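PDB 3PAS: TetR family transcription regulator from Marinobacter aquaeolei, which probably binds DNA at regulatory sites as a TetR-type transcription factor and so controls gene expression. Local coordinates for residues 10-15 / 36-41; 55-60 / 107-112; 80-85 / 181-186; 86-91 / 154-159. All coordinates share one frame; numbering follows the deposited sequence. Where two conformers were deposited one is given.

Contact 1 (10-15 / 36-41); sequences RIAFLE and KAAGLS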
loop_
_atom_site.group_PDB
_atom_site.type_symbol
_atom_site.label_atom_id
_atom_site.label_comp_id
_atom_site.label_asym_id
_atom_site.label_seq_id
_atom_site.Cartn_x
_atom_site.Cartn_y
_atom_site.Cartn_z
ATOM N N ARG B 10 -13.329 17.417 23.881
ATOM C CA ARG B 10 -12.312 16.423 23.571
ATOM C C ARG B 10 -12.432 16.000 22.109
ATOM O O ARG B 10 -11.449 15.989 21.407
ATOM C CB ARG B 10 -12.368 15.196 24.467
ATOM C CG ARG B 10 -11.743 15.384 25.853
ATOM C CD ARG B 10 -11.857 14.129 26.745
ATOM N NE ARG B 10 -11.302 14.408 28.092
ATOM C CZ ARG B 10 -10.008 14.308 28.422
ATOM N NH1 ARG B 10 -9.100 13.934 27.527
ATOM N NH2 ARG B 10 -9.594 14.619 29.652
ATOM N N ILE B 11 -13.643 15.659 21.674
ATOM C CA ILE B 11 -13.920 15.284 20.283
ATOM C C ILE B 11 -13.485 16.369 19.293
ATOM O O ILE B 11 -12.966 16.068 18.200
ATOM C CB ILE B 11 -15.436 14.955 20.077
ATOM C CG1 ILE B 11 -15.808 13.681 20.832
ATOM C CG2 ILE B 11 -15.793 14.765 18.573
ATOM C CD1 ILE B 11 -15.244 12.459 20.225
ATOM N N ALA B 12 -13.675 17.630 19.664
ATOM C CA ALA B 12 -13.293 18.729 18.811
ATOM C C ALA B 12 -11.791 18.681 18.592
ATOM O O ALA B 12 -11.321 18.815 17.434
ATOM C CB ALA B 12 -13.743 20.093 19.358
ATOM N N PHE B 13 -11.033 18.445 19.670
ATOM C CA PHE B 13 -9.572 18.348 19.540
ATOM C C PHE B 13 -9.078 17.106 18.820
ATOM O O PHE B 13 -8.129 17.197 18.040
ATOM C CB PHE B 13 -8.879 18.465 20.903
ATOM C CG PHE B 13 -9.036 19.816 21.562
ATOM C CD1 PHE B 13 -8.547 20.974 20.965
ATOM C CD2 PHE B 13 -9.686 19.920 22.777
ATOM C CE1 PHE B 13 -8.697 22.204 21.564
ATOM C CE2 PHE B 13 -9.817 21.153 23.392
ATOM C CZ PHE B 13 -9.323 22.306 22.783
ATOM N N LEU B 14 -9.696 15.952 19.100
ATOM C CA LEU B 14 -9.331 14.722 18.489
ATOM C C LEU B 14 -9.595 14.778 16.968
ATOM O O LEU B 14 -8.737 14.438 16.186
ATOM C CB LEU B 14 -10.087 13.553 19.138
ATOM C CG LEU B 14 -9.744 13.303 20.602
ATOM C CD1 LEU B 14 -10.850 12.530 21.308
ATOM C CD2 LEU B 14 -8.360 12.646 20.702
ATOM N N GLU B 15 -10.764 15.277 16.579
ATOM C CA GLU B 15 -11.109 15.449 15.167
ATOM C C GLU B 15 -10.197 16.473 14.464
ATOM O O GLU B 15 -9.765 16.257 13.345
ATOM C CB GLU B 15 -12.589 15.850 15.061
ATOM C CG GLU B 15 -13.557 14.691 15.267
ATOM C CD GLU B 15 -13.526 13.646 14.123
ATOM O OE1 GLU B 15 -13.031 13.936 12.997
ATOM O OE2 GLU B 15 -13.981 12.512 14.345
ATOM N N LYS B 36 -6.574 25.891 16.838
ATOM C CA LYS B 36 -7.193 26.801 15.880
ATOM C C LYS B 36 -8.217 26.041 15.004
ATOM O O LYS B 36 -9.363 26.474 14.845
ATOM C CB LYS B 36 -6.111 27.467 15.043
ATOM C CG LYS B 36 -6.573 28.703 14.303
ATOM C CD LYS B 36 -5.434 29.372 13.517
ATOM C CE LYS B 36 -4.494 30.181 14.429
ATOM N NZ LYS B 36 -3.836 31.314 13.700
ATOM N N ALA B 37 -7.826 24.874 14.512
ATOM C CA ALA B 37 -8.705 24.061 13.712
ATOM C C ALA B 37 -9.935 23.633 14.491
ATOM O O ALA B 37 -10.990 23.481 13.918
ATOM C CB ALA B 37 -7.983 22.895 13.167
ATOM N N ALA B 38 -9.790 23.396 15.797
ATOM C CA ALA B 38 -10.881 23.076 16.654
ATOM C C ALA B 38 -11.744 24.283 17.078
ATOM O O ALA B 38 -12.713 24.090 17.760
ATOM C CB ALA B 38 -10.348 22.350 17.940
ATOM N N GLY B 39 -11.331 25.513 16.798
ATOM C CA GLY B 39 -12.059 26.710 17.264
ATOM C C GLY B 39 -11.875 27.055 18.735
ATOM O O GLY B 39 -12.732 27.729 19.344
ATOM N N LEU B 40 -10.761 26.617 19.315
ATOM C CA LEU B 40 -10.513 26.753 20.748
ATOM C C LEU B 40 -9.087 27.194 21.040
ATOM O O LEU B 40 -8.253 27.211 20.178
ATOM C CB LEU B 40 -10.814 25.407 21.426
ATOM C CG LEU B 40 -12.251 24.913 21.281
ATOM C CD1 LEU B 40 -12.344 23.421 21.677
ATOM C CD2 LEU B 40 -13.232 25.801 22.107
ATOM N N SER B 41 -8.827 27.631 22.262
ATOM C CA SER B 41 -7.525 28.138 22.603
ATOM C C SER B 41 -6.580 26.996 22.956
ATOM O O SER B 41 -7.028 25.941 23.324
ATOM C CB SER B 41 -7.614 29.063 23.803
ATOM O OG SER B 41 -7.974 28.360 24.983
#
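Ala12, on helix 5-24, faces Ala38 in segment 36-41 with CA atoms 5.4 Å apart, and just beyond it Gly39 takes positive phi (76°) in a Schellman motif that turns the chain toward Leu40. The two methyls meet at 4.3 Å, Ala12 CB to Ala38 CB. Ala38 CB also lies 3.8 Å from Phe13 CD1. The far end of the Phe13 ring meets Leu40, whose CD1 comes to 3.4 Å from Phe13 CZ, the two side chains crossing at about a right angle. With CG opposite the carbonyl carbon (chi1 -66°), Phe13 carries its ring out toward this turn, where Thr44, Leu45 and Tyr48 of helix 42-48 also touch it. An alanine in place of Phe13 is likely to leave Leu40 CD1 without its ring partner and open a gap between helix 5-24, the turn at Ala38 and Leu40, and helix 42-48. Segment 36-41 contains the turn of the predicted helix-turn-helix, with Ser41 as N-cap of helix 42-48, packed on the first helix of a TetR-type DNA-binding domain.

Contact 2 (55-60 / 107-112); sequences LLLATF and ETFTHS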
loop_
_atom_site.group_PDB
_atom_site.type_symbol
_atom_site.label_atom_id
_atom_site.label_comp_id
_atom_site.label_asym_id
_atom_site.label_seq_id
_atom_site.Cartn_x
_atom_site.Cartn_y
_atom_site.Cartn_z
ATOM N N LEU B 55 -1.786 14.053 22.902
ATOM C CA LEU B 55 -2.917 14.289 21.987
ATOM C C LEU B 55 -2.861 13.399 20.751
ATOM O O LEU B 55 -3.859 12.791 20.351
ATOM C CB LEU B 55 -2.943 15.751 21.572
ATOM C CG LEU B 55 -4.086 16.119 20.597
ATOM C CD1 LEU B 55 -5.479 15.582 21.028
ATOM C CD2 LEU B 55 -4.100 17.642 20.441
ATOM N N LEU B 56 -1.674 13.247 20.190
ATOM C CA LEU B 56 -1.475 12.325 19.050
ATOM C C LEU B 56 -1.833 10.875 19.411
ATOM O O LEU B 56 -2.472 10.180 18.632
ATOM C CB LEU B 56 -0.044 12.414 18.552
ATOM C CG LEU B 56 0.470 13.718 17.952
ATOM C CD1 LEU B 56 1.929 13.571 17.449
ATOM C CD2 LEU B 56 -0.423 14.342 16.831
ATOM N N LEU B 57 -1.428 10.410 20.592
ATOM C CA LEU B 57 -1.752 9.083 21.057
ATOM C C LEU B 57 -3.250 8.922 21.283
ATOM O O LEU B 57 -3.825 7.938 20.826
ATOM C CB LEU B 57 -1.018 8.736 22.357
ATOM C CG LEU B 57 -1.092 7.281 22.840
ATOM C CD1 LEU B 57 -0.780 6.241 21.702
ATOM C CD2 LEU B 57 -0.139 7.132 24.031
ATOM N N ALA B 58 -3.862 9.855 22.013
ATOM C CA ALA B 58 -5.313 9.837 22.268
ATOM C C ALA B 58 -6.098 9.815 20.941
ATOM O O ALA B 58 -7.157 9.183 20.826
ATOM C CB ALA B 58 -5.748 11.053 23.169
ATOM N N THR B 59 -5.606 10.557 19.964
ATOM C CA THR B 59 -6.221 10.629 18.645
ATOM C C THR B 59 -6.095 9.271 17.959
ATOM O O THR B 59 -7.030 8.808 17.307
ATOM C CB THR B 59 -5.616 11.781 17.753
ATOM O OG1 THR B 59 -5.835 13.062 18.392
ATOM C CG2 THR B 59 -6.332 11.859 16.371
ATOM N N PHE B 60 -4.932 8.641 18.084
ATOM C CA PHE B 60 -4.743 7.324 17.493
ATOM C C PHE B 60 -5.761 6.334 18.100
ATOM O O PHE B 60 -6.430 5.573 17.369
ATOM C CB PHE B 60 -3.327 6.827 17.657
ATOM C CG PHE B 60 -3.098 5.483 17.041
ATOM C CD1 PHE B 60 -3.061 5.359 15.701
ATOM C CD2 PHE B 60 -3.021 4.357 17.823
ATOM C CE1 PHE B 60 -2.867 4.099 15.099
ATOM C CE2 PHE B 60 -2.810 3.117 17.241
ATOM C CZ PHE B 60 -2.749 2.992 15.904
ATOM N N GLU B 107 -2.831 5.172 9.306
ATOM C CA GLU B 107 -1.669 4.880 8.447
ATOM C C GLU B 107 -0.470 5.803 8.772
ATOM O O GLU B 107 0.645 5.331 8.958
ATOM C CB GLU B 107 -2.085 5.061 6.982
ATOM C CG GLU B 107 -1.002 4.768 5.890
ATOM C CD GLU B 107 -0.717 3.285 5.717
ATOM O OE1 GLU B 107 -1.340 2.458 6.432
ATOM O OE2 GLU B 107 0.162 2.950 4.872
ATOM N N THR B 108 -0.696 7.105 8.848
ATOM C CA THR B 108 0.392 8.020 9.171
ATOM C C THR B 108 1.003 7.670 10.530
ATOM O O THR B 108 2.234 7.596 10.656
ATOM C CB THR B 108 -0.058 9.502 9.214
ATOM O OG1 THR B 108 -0.584 9.871 7.942
ATOM C CG2 THR B 108 1.158 10.416 9.502
ATOM N N PHE B 109 0.154 7.431 11.539
ATOM C CA PHE B 109 0.631 7.123 12.887
ATOM C C PHE B 109 1.369 5.806 12.951
ATOM O O PHE B 109 2.487 5.738 13.523
ATOM C CB PHE B 109 -0.521 7.081 13.891
ATOM C CG PHE B 109 -0.090 7.052 15.347
ATOM C CD1 PHE B 109 0.284 5.871 15.961
ATOM C CD2 PHE B 109 -0.112 8.214 16.117
ATOM C CE1 PHE B 109 0.678 5.833 17.297
ATOM C CE2 PHE B 109 0.285 8.186 17.472
ATOM C CZ PHE B 109 0.677 6.988 18.056
ATOM N N THR B 110 0.759 4.742 12.404
ATOM C CA THR B 110 1.398 3.409 12.470
ATOM C C THR B 110 2.727 3.365 11.724
ATOM O O THR B 110 3.568 2.553 12.066
ATOM C CB THR B 110 0.491 2.204 11.962
ATOM O OG1 THR B 110 0.187 2.400 10.593
ATOM C CG2 THR B 110 -0.782 2.080 12.751
ATOM N N HIS B 111 2.937 4.212 10.721
ATOM C CA HIS B 111 4.189 4.271 9.922
ATOM C C HIS B 111 5.105 5.373 10.449
ATOM O O HIS B 111 5.931 5.869 9.712
ATOM C CB HIS B 111 3.918 4.617 8.438
ATOM C CG HIS B 111 3.394 3.487 7.603
ATOM N ND1 HIS B 111 4.217 2.553 7.009
ATOM C CD2 HIS B 111 2.138 3.191 7.196
ATOM C CE1 HIS B 111 3.485 1.706 6.306
ATOM N NE2 HIS B 111 2.219 2.069 6.404
ATOM N N SER B 112 4.920 5.796 11.697
ATOM C CA SER B 112 5.741 6.846 12.309
ATOM C C SER B 112 6.467 6.280 13.521
ATOM O O SER B 112 6.107 5.215 14.078
ATOM C CB SER B 112 4.878 8.014 12.793
ATOM O OG SER B 112 4.230 7.662 14.020
#
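The rings of Phe60 and Phe109 lie one over the other in an offset stack, centroids 4.3 Å apart and planes at 18°. Over one face of Phe60 sits Phe109 CD1, displaced toward the rim; over one face of Phe109 sits Phe60 CG, likewise displaced. The offset brings Phe60 CB above the Phe109 ring as well, 3.7 Å from its centroid and 7° off the normal, a CH-pi contact. Both side chains set CG opposite their own backbone nitrogen (chi1 -168° for Phe109), which sends each ring out from its helix to overlap the other. Further along Phe109, CE2 comes to 3.6 Å from Leu56 O, and CZ meets Leu57 CD1 at 4.0 Å. Thr110 adds its methyl, CG2 lying 3.7 Å from Phe60 CE1, while its hydroxyl is bonded to His106 O. A serine in place of Phe109 would probably strip the Phe60 face of its stacking partner and leave a gap beside Leu56 and Leu57. No hydrogen bond joins the two segments. The contact packs helix 52-76 against the end of helix 100-110; Ile119 of helix 117-126 touches Leu57, Phe60 and Phe109, and on helix 5-24 Leu14, Thr17 and Val18 pack on Thr59.

Contact 3 (80-85 / 181-186); sequences DLREGL and AFNMAW. With PGO (S-1,2-propanediol), chain N.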
loop_
_atom_site.group_PDB
_atom_site.type_symbol
_atom_site.label_atom_id
_atom_site.label_comp_id
_atom_site.label_asym_id
_atom_site.label_seq_id
_atom_site.Cartn_x
_atom_site.Cartn_y
_atom_site.Cartn_z
ATOM N N ASP B 80 -21.745 -16.786 10.470
ATOM C CA ASP B 80 -20.571 -17.652 10.546
ATOM C C ASP B 80 -19.337 -16.781 10.312
ATOM O O ASP B 80 -19.507 -15.561 10.133
ATOM C CB ASP B 80 -20.639 -18.845 9.576
ATOM C CG ASP B 80 -20.756 -18.460 8.078
ATOM O OD1 ASP B 80 -20.531 -17.333 7.643
ATOM O OD2 ASP B 80 -21.090 -19.361 7.284
ATOM N N LEU B 81 -18.128 -17.379 10.289
ATOM C CA LEU B 81 -16.871 -16.596 10.090
ATOM C C LEU B 81 -16.834 -15.804 8.779
ATOM O O LEU B 81 -16.524 -14.611 8.781
ATOM C CB LEU B 81 -15.623 -17.495 10.182
ATOM C CG LEU B 81 -14.257 -16.795 10.074
ATOM C CD1 LEU B 81 -13.995 -15.779 11.203
ATOM C CD2 LEU B 81 -13.100 -17.879 9.998
ATOM N N ARG B 82 -17.185 -16.456 7.685
ATOM C CA ARG B 82 -17.178 -15.765 6.407
ATOM C C ARG B 82 -18.153 -14.599 6.389
ATOM O O ARG B 82 -17.807 -13.515 5.911
ATOM C CB ARG B 82 -17.526 -16.713 5.296
ATOM C CG ARG B 82 -17.339 -16.113 3.902
ATOM C CD ARG B 82 -17.780 -17.063 2.796
ATOM N NE ARG B 82 -17.314 -16.578 1.492
ATOM C CZ ARG B 82 -17.914 -15.609 0.794
ATOM N NH1 ARG B 82 -18.996 -15.005 1.254
ATOM N NH2 ARG B 82 -17.397 -15.212 -0.363
ATOM N N GLU B 83 -19.378 -14.824 6.886
ATOM C CA GLU B 83 -20.384 -13.731 6.966
ATOM C C GLU B 83 -19.935 -12.607 7.853
ATOM O O GLU B 83 -20.196 -11.430 7.570
ATOM C CB GLU B 83 -21.780 -14.235 7.437
ATOM C CG GLU B 83 -22.571 -14.835 6.318
ATOM C CD GLU B 83 -22.845 -13.765 5.231
ATOM O OE1 GLU B 83 -22.307 -13.955 4.124
ATOM O OE2 GLU B 83 -23.533 -12.748 5.516
ATOM N N GLY B 84 -19.260 -12.945 8.951
ATOM C CA GLY B 84 -18.756 -11.945 9.851
ATOM C C GLY B 84 -17.704 -11.071 9.155
ATOM O O GLY B 84 -17.693 -9.855 9.288
ATOM N N LEU B 85 -16.813 -11.693 8.411
ATOM C CA LEU B 85 -15.766 -10.958 7.730
ATOM C C LEU B 85 -16.363 -10.140 6.582
ATOM O O LEU B 85 -15.918 -9.017 6.312
ATOM C CB LEU B 85 -14.680 -11.912 7.216
ATOM C CG LEU B 85 -13.814 -12.582 8.300
ATOM C CD1 LEU B 85 -12.962 -13.687 7.650
ATOM C CD2 LEU B 85 -12.960 -11.537 9.018
ATOM N N ALA B 181 -15.029 -7.360 -4.473
ATOM C CA ALA B 181 -13.706 -7.238 -3.867
ATOM C C ALA B 181 -13.601 -8.128 -2.612
ATOM O O ALA B 181 -12.577 -8.811 -2.422
ATOM C CB ALA B 181 -13.457 -5.739 -3.485
ATOM N N PHE B 182 -14.631 -8.143 -1.752
ATOM C CA PHE B 182 -14.600 -9.069 -0.616
ATOM C C PHE B 182 -14.517 -10.530 -1.058
ATOM O O PHE B 182 -13.777 -11.317 -0.439
ATOM C CB PHE B 182 -15.793 -8.936 0.380
ATOM C CG PHE B 182 -15.828 -10.058 1.407
ATOM C CD1 PHE B 182 -15.013 -10.001 2.488
ATOM C CD2 PHE B 182 -16.616 -11.207 1.222
ATOM C CE1 PHE B 182 -14.973 -11.047 3.423
ATOM C CE2 PHE B 182 -16.581 -12.257 2.144
ATOM C CZ PHE B 182 -15.773 -12.165 3.245
ATOM N N ASN B 183 -15.273 -10.907 -2.087
ATOM C CA ASN B 183 -15.187 -12.299 -2.578
ATOM C C ASN B 183 -13.754 -12.707 -3.016
ATOM O O ASN B 183 -13.322 -13.820 -2.795
ATOM C CB ASN B 183 -16.177 -12.546 -3.706
ATOM C CG ASN B 183 -17.634 -12.554 -3.203
ATOM O OD1 ASN B 183 -17.891 -12.766 -2.016
ATOM N ND2 ASN B 183 -18.561 -12.260 -4.083
HETATM N N MSE B 184 -13.039 -11.759 -3.602
HETATM C CA MSE B 184 -11.647 -11.961 -3.982
HETATM C C MSE B 184 -10.759 -12.101 -2.749
HETATM O O MSE B 184 -9.867 -12.991 -2.720
HETATM C CB MSE B 184 -11.174 -10.861 -4.929
HETATM C CG MSE B 184 -11.908 -10.935 -6.260
HETATM SE SE MSE B 184 -11.507 -9.500 -7.415
HETATM C CE MSE B 184 -9.678 -10.142 -8.045
ATOM N N ALA B 185 -10.983 -11.242 -1.748
ATOM C CA ALA B 185 -10.212 -11.284 -0.495
ATOM C C ALA B 185 -10.441 -12.592 0.223
ATOM O O ALA B 185 -9.483 -13.231 0.689
ATOM C CB ALA B 185 -10.540 -10.104 0.437
ATOM N N TRP B 186 -11.689 -13.061 0.251
ATOM C CA TRP B 186 -12.009 -14.337 0.853
ATOM C C TRP B 186 -11.326 -15.476 0.123
ATOM O O TRP B 186 -10.657 -16.281 0.719
ATOM C CB TRP B 186 -13.527 -14.577 0.889
ATOM C CG TRP B 186 -13.846 -15.969 1.407
ATOM C CD1 TRP B 186 -14.204 -17.052 0.670
ATOM C CD2 TRP B 186 -13.826 -16.405 2.774
ATOM N NE1 TRP B 186 -14.395 -18.126 1.485
ATOM C CE2 TRP B 186 -14.146 -17.771 2.773
ATOM C CE3 TRP B 186 -13.484 -15.785 3.984
ATOM C CZ2 TRP B 186 -14.165 -18.536 3.943
ATOM C CZ3 TRP B 186 -13.489 -16.537 5.139
ATOM C CH2 TRP B 186 -13.846 -17.899 5.112
HETATM C C1 PGO N . -14.934 -22.138 1.062
HETATM C C2 PGO N . -14.471 -21.861 -0.364
HETATM C C3 PGO N . -13.021 -22.285 -0.559
HETATM O O1 PGO N . -14.409 -21.139 1.958
HETATM O O2 PGO N . -14.609 -20.460 -0.666
HETATM O O HOH W 1 -15.383 -15.827 -2.350
HETATM O O HOH W 2 -20.088 -13.168 -0.606
#
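Asn183 OD1 is gripped by Arg82 NH2 at 3.0 Å and by a water that donates to it and accepts from Arg82 NH1. The direct bond is fairly straight (155° at the hydrogen) and lies near the guanidinium plane, although its donor stands 43° out of the amide's carbonyl plane. A second water, accepting from Arg82 NH2, donates to Asn183 O at 2.9 Å, so the guanidinium reaches both side chain and backbone of one residue. Arg82 gets there by crossing the Trp186 indole: its chain is extended from CG to NE, with CG 3.7 Å from the centroid of the six-membered ring in a CH-pi contact and CZ 4.2 Å from that of the five-membered ring in a cation-pi contact. The guanidinium is steeply turned to the indole, planes 71° apart, not stacked flat on it. Phe182 CE2 covers one guanidinium face, 3.8 Å from Arg82 NH1. Leu85 CD1 meets the indole edge at Trp186 CZ3, 3.8 Å away, while Trp186 NE1 donates to both oxygens of a propanediol. The arginine's aliphatic length is thus spent on apolar packing and its charge on an amide, two waters and the indole face, an arrangement likely to hold its rotation.

Contact 4 (86-91 / 154-159); sequences RRQWHT and FMFRPI
Trp89 and Ile159 run alongside one another head to tail, the isoleucine lying over one face of the indole. Ile159 CG1 is 3.6 Å from the centroid of the six-membered ring and 15° off its normal, a CH-pi contact, and CD1 continues along the same ring to 3.5 Å from Trp89 CE3. Ile159 sets CG1 opposite its carbonyl carbon (chi1 -58°), which brings that branch, rather than CG2, to the indole. The ring's edge points at the backbone of the other helix, with Trp89 CZ3 3.3 Å from Met155 O. That carbonyl is buried without a hydrogen-bond partner in the model, consistent with the kink here, where Ile159 N bonds to Phe156 O instead. Met155, present as selenomethionine, makes an oblique Met-aromatic contact, its SE 4.0 Å from Trp89 CE3. Pro158 crosses the indole at about a right angle, CB 4.1 Å from Trp89 CH2. The short helical segments run nearly parallel, at 18° and 10.8 Å between axes. Helix 175-189 packs on the same tryptophan, Phe182 meeting it edge-to-face and Ala181 and Ala185 touching it, while Phe154 and Pro158 pack on Met184 and Thr153 of the second subunit, respectively.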
loop_
_atom_site.group_PDB
_atom_site.type_symbol
_atom_site.label_atom_id
_atom_site.label_comp_id
_atom_site.label_asym_id
_atom_site.label_seq_id
_atom_site.Cartn_x
_atom_site.Cartn_y
_atom_site.Cartn_z
ATOM N N ARG B 86 -17.389 -10.679 5.910
ATOM C CA ARG B 86 -18.037 -9.975 4.832
ATOM C C ARG B 86 -18.755 -8.717 5.373
ATOM O O ARG B 86 -18.667 -7.609 4.780
ATOM C CB ARG B 86 -19.036 -10.882 4.106
ATOM C CG ARG B 86 -19.682 -10.251 2.900
ATOM C CD ARG B 86 -20.630 -11.232 2.209
ATOM N NE ARG B 86 -21.840 -11.324 2.982
ATOM C CZ ARG B 86 -22.818 -10.427 2.947
ATOM N NH1 ARG B 86 -22.726 -9.364 2.160
ATOM N NH2 ARG B 86 -23.904 -10.594 3.712
ATOM N N ARG B 87 -19.440 -8.843 6.520
ATOM C CA ARG B 87 -20.126 -7.664 7.058
ATOM C C ARG B 87 -19.129 -6.616 7.473
ATOM O O ARG B 87 -19.312 -5.455 7.221
ATOM C CB ARG B 87 -20.980 -8.004 8.252
ATOM C CG ARG B 87 -22.137 -8.840 7.900
ATOM C CD ARG B 87 -22.824 -9.354 9.157
ATOM N NE ARG B 87 -24.210 -9.741 8.873
ATOM C CZ ARG B 87 -25.267 -8.925 8.964
ATOM N NH1 ARG B 87 -25.152 -7.645 9.343
ATOM N NH2 ARG B 87 -26.459 -9.405 8.658
ATOM N N GLN B 88 -18.080 -7.029 8.161
ATOM C CA GLN B 88 -16.999 -6.145 8.646
ATOM C C GLN B 88 -16.362 -5.411 7.474
ATOM O O GLN B 88 -16.024 -4.260 7.558
ATOM C CB GLN B 88 -15.930 -6.989 9.338
ATOM C CG GLN B 88 -14.483 -6.437 9.264
ATOM C CD GLN B 88 -13.559 -7.533 8.792
ATOM O OE1 GLN B 88 -13.530 -7.891 7.584
ATOM N NE2 GLN B 88 -12.848 -8.148 9.756
ATOM N N TRP B 89 -16.170 -6.142 6.392
ATOM C CA TRP B 89 -15.546 -5.592 5.162
ATOM C C TRP B 89 -16.353 -4.474 4.596
ATOM O O TRP B 89 -15.814 -3.400 4.299
ATOM C CB TRP B 89 -15.332 -6.679 4.132
ATOM C CG TRP B 89 -14.940 -6.253 2.764
ATOM C CD1 TRP B 89 -15.732 -5.691 1.818
ATOM C CD2 TRP B 89 -13.638 -6.372 2.179
ATOM N NE1 TRP B 89 -15.003 -5.424 0.693
ATOM C CE2 TRP B 89 -13.719 -5.857 0.884
ATOM C CE3 TRP B 89 -12.417 -6.894 2.632
ATOM C CZ2 TRP B 89 -12.624 -5.842 0.002
ATOM C CZ3 TRP B 89 -11.357 -6.888 1.790
ATOM C CH2 TRP B 89 -11.463 -6.349 0.451
ATOM N N HIS B 90 -17.644 -4.709 4.445
ATOM C CA HIS B 90 -18.558 -3.675 3.969
ATOM C C HIS B 90 -18.552 -2.477 4.911
ATOM O O HIS B 90 -18.556 -1.346 4.445
ATOM C CB HIS B 90 -20.007 -4.191 3.770
ATOM C CG HIS B 90 -20.240 -4.881 2.455
ATOM N ND1 HIS B 90 -20.743 -4.235 1.338
ATOM C CD2 HIS B 90 -20.059 -6.169 2.096
ATOM C CE1 HIS B 90 -20.857 -5.110 0.351
ATOM N NE2 HIS B 90 -20.428 -6.289 0.784
ATOM N N THR B 91 -18.576 -2.697 6.233
ATOM C CA THR B 91 -18.597 -1.550 7.187
ATOM C C THR B 91 -17.281 -0.712 7.110
ATOM O O THR B 91 -17.310 0.515 7.012
ATOM C CB THR B 91 -18.822 -2.053 8.614
ATOM O OG1 THR B 91 -20.112 -2.664 8.642
ATOM C CG2 THR B 91 -18.748 -0.894 9.580
ATOM N N PHE B 154 -4.006 -9.580 2.436
ATOM C CA PHE B 154 -5.050 -9.967 1.512
ATOM C C PHE B 154 -6.490 -9.719 1.992
ATOM O O PHE B 154 -7.387 -9.750 1.173
ATOM C CB PHE B 154 -4.913 -11.439 1.080
ATOM C CG PHE B 154 -3.734 -11.666 0.167
ATOM C CD1 PHE B 154 -3.825 -11.354 -1.163
ATOM C CD2 PHE B 154 -2.498 -12.077 0.672
ATOM C CE1 PHE B 154 -2.738 -11.493 -2.027
ATOM C CE2 PHE B 154 -1.370 -12.200 -0.180
ATOM C CZ PHE B 154 -1.489 -11.928 -1.540
HETATM N N MSE B 155 -6.693 -9.529 3.286
HETATM C CA MSE B 155 -8.050 -9.328 3.859
HETATM C C MSE B 155 -8.313 -7.911 4.424
HETATM O O MSE B 155 -9.453 -7.467 4.432
HETATM C CB MSE B 155 -8.381 -10.391 4.898
HETATM C CG MSE B 155 -9.790 -10.352 5.564
HETATM SE SE MSE B 155 -11.317 -10.274 4.398
HETATM C CE MSE B 155 -11.279 -12.168 3.821
ATOM N N PHE B 156 -7.300 -7.195 4.880
ATOM C CA PHE B 156 -7.537 -5.836 5.426
ATOM C C PHE B 156 -6.953 -4.721 4.585
ATOM O O PHE B 156 -7.631 -3.737 4.237
ATOM C CB PHE B 156 -7.053 -5.815 6.863
ATOM C CG PHE B 156 -7.763 -6.817 7.710
ATOM C CD1 PHE B 156 -9.019 -6.533 8.224
ATOM C CD2 PHE B 156 -7.225 -8.083 7.921
ATOM C CE1 PHE B 156 -9.694 -7.480 8.972
ATOM C CE2 PHE B 156 -7.898 -9.021 8.682
ATOM C CZ PHE B 156 -9.135 -8.710 9.204
ATOM N N ARG B 157 -5.710 -4.897 4.163
ATOM C CA ARG B 157 -5.062 -3.867 3.390
ATOM C C ARG B 157 -5.773 -3.541 2.104
ATOM O O ARG B 157 -5.757 -2.399 1.696
ATOM C CB ARG B 157 -3.620 -4.279 3.063
ATOM C CG ARG B 157 -2.793 -3.226 2.401
ATOM C CD ARG B 157 -2.583 -2.115 3.397
ATOM N NE ARG B 157 -1.639 -1.134 2.922
ATOM C CZ ARG B 157 -1.350 -0.023 3.583
ATOM N NH1 ARG B 157 -1.951 0.253 4.743
ATOM N NH2 ARG B 157 -0.478 0.818 3.070
ATOM N N PRO B 158 -6.419 -4.526 1.454
ATOM C CA PRO B 158 -7.037 -4.093 0.184
ATOM C C PRO B 158 -8.184 -3.077 0.334
ATOM O O PRO B 158 -8.479 -2.367 -0.638
ATOM C CB PRO B 158 -7.539 -5.408 -0.453
ATOM C CG PRO B 158 -6.624 -6.456 0.150
ATOM C CD PRO B 158 -6.377 -5.983 1.580
ATOM N N ILE B 159 -8.828 -3.028 1.494
ATOM C CA ILE B 159 -9.881 -2.036 1.780
ATOM C C ILE B 159 -9.276 -0.604 1.689
ATOM O O ILE B 159 -9.771 0.224 0.953
ATOM C CB ILE B 159 -10.573 -2.240 3.133
ATOM C CG1 ILE B 159 -11.193 -3.660 3.198
ATOM C CG2 ILE B 159 -11.679 -1.118 3.345
ATOM C CD1 ILE B 159 -11.789 -4.074 4.523
#

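Overall arrangement
Contact 1 closes before contact 2 opens along the chain, and the two touch through Leu14 on Thr59, their centres 16 Å apart. Segment 36-41 of contact 1 lies in the predicted helix-turn-helix, with helix 5-24 packed against it; contact 2 links the next helix, 52-76, to helix 100-110. Contacts 3 and 4 share helix 81-98, have centres 8 Å apart, and both touch the second subunit; segments 86-91 and 154-159 fall between 80-85 and 181-186 in sequence. A salt bridge from Glu107 OE1 to Arg157 NH1 (2.8 Å) connects contacts 2 and 4. Contact 1 lies 38 Å from contact 3, centre to centre, across the chain's middle, consistent with a TetR-like separation of DNA-reading and dimerising ends.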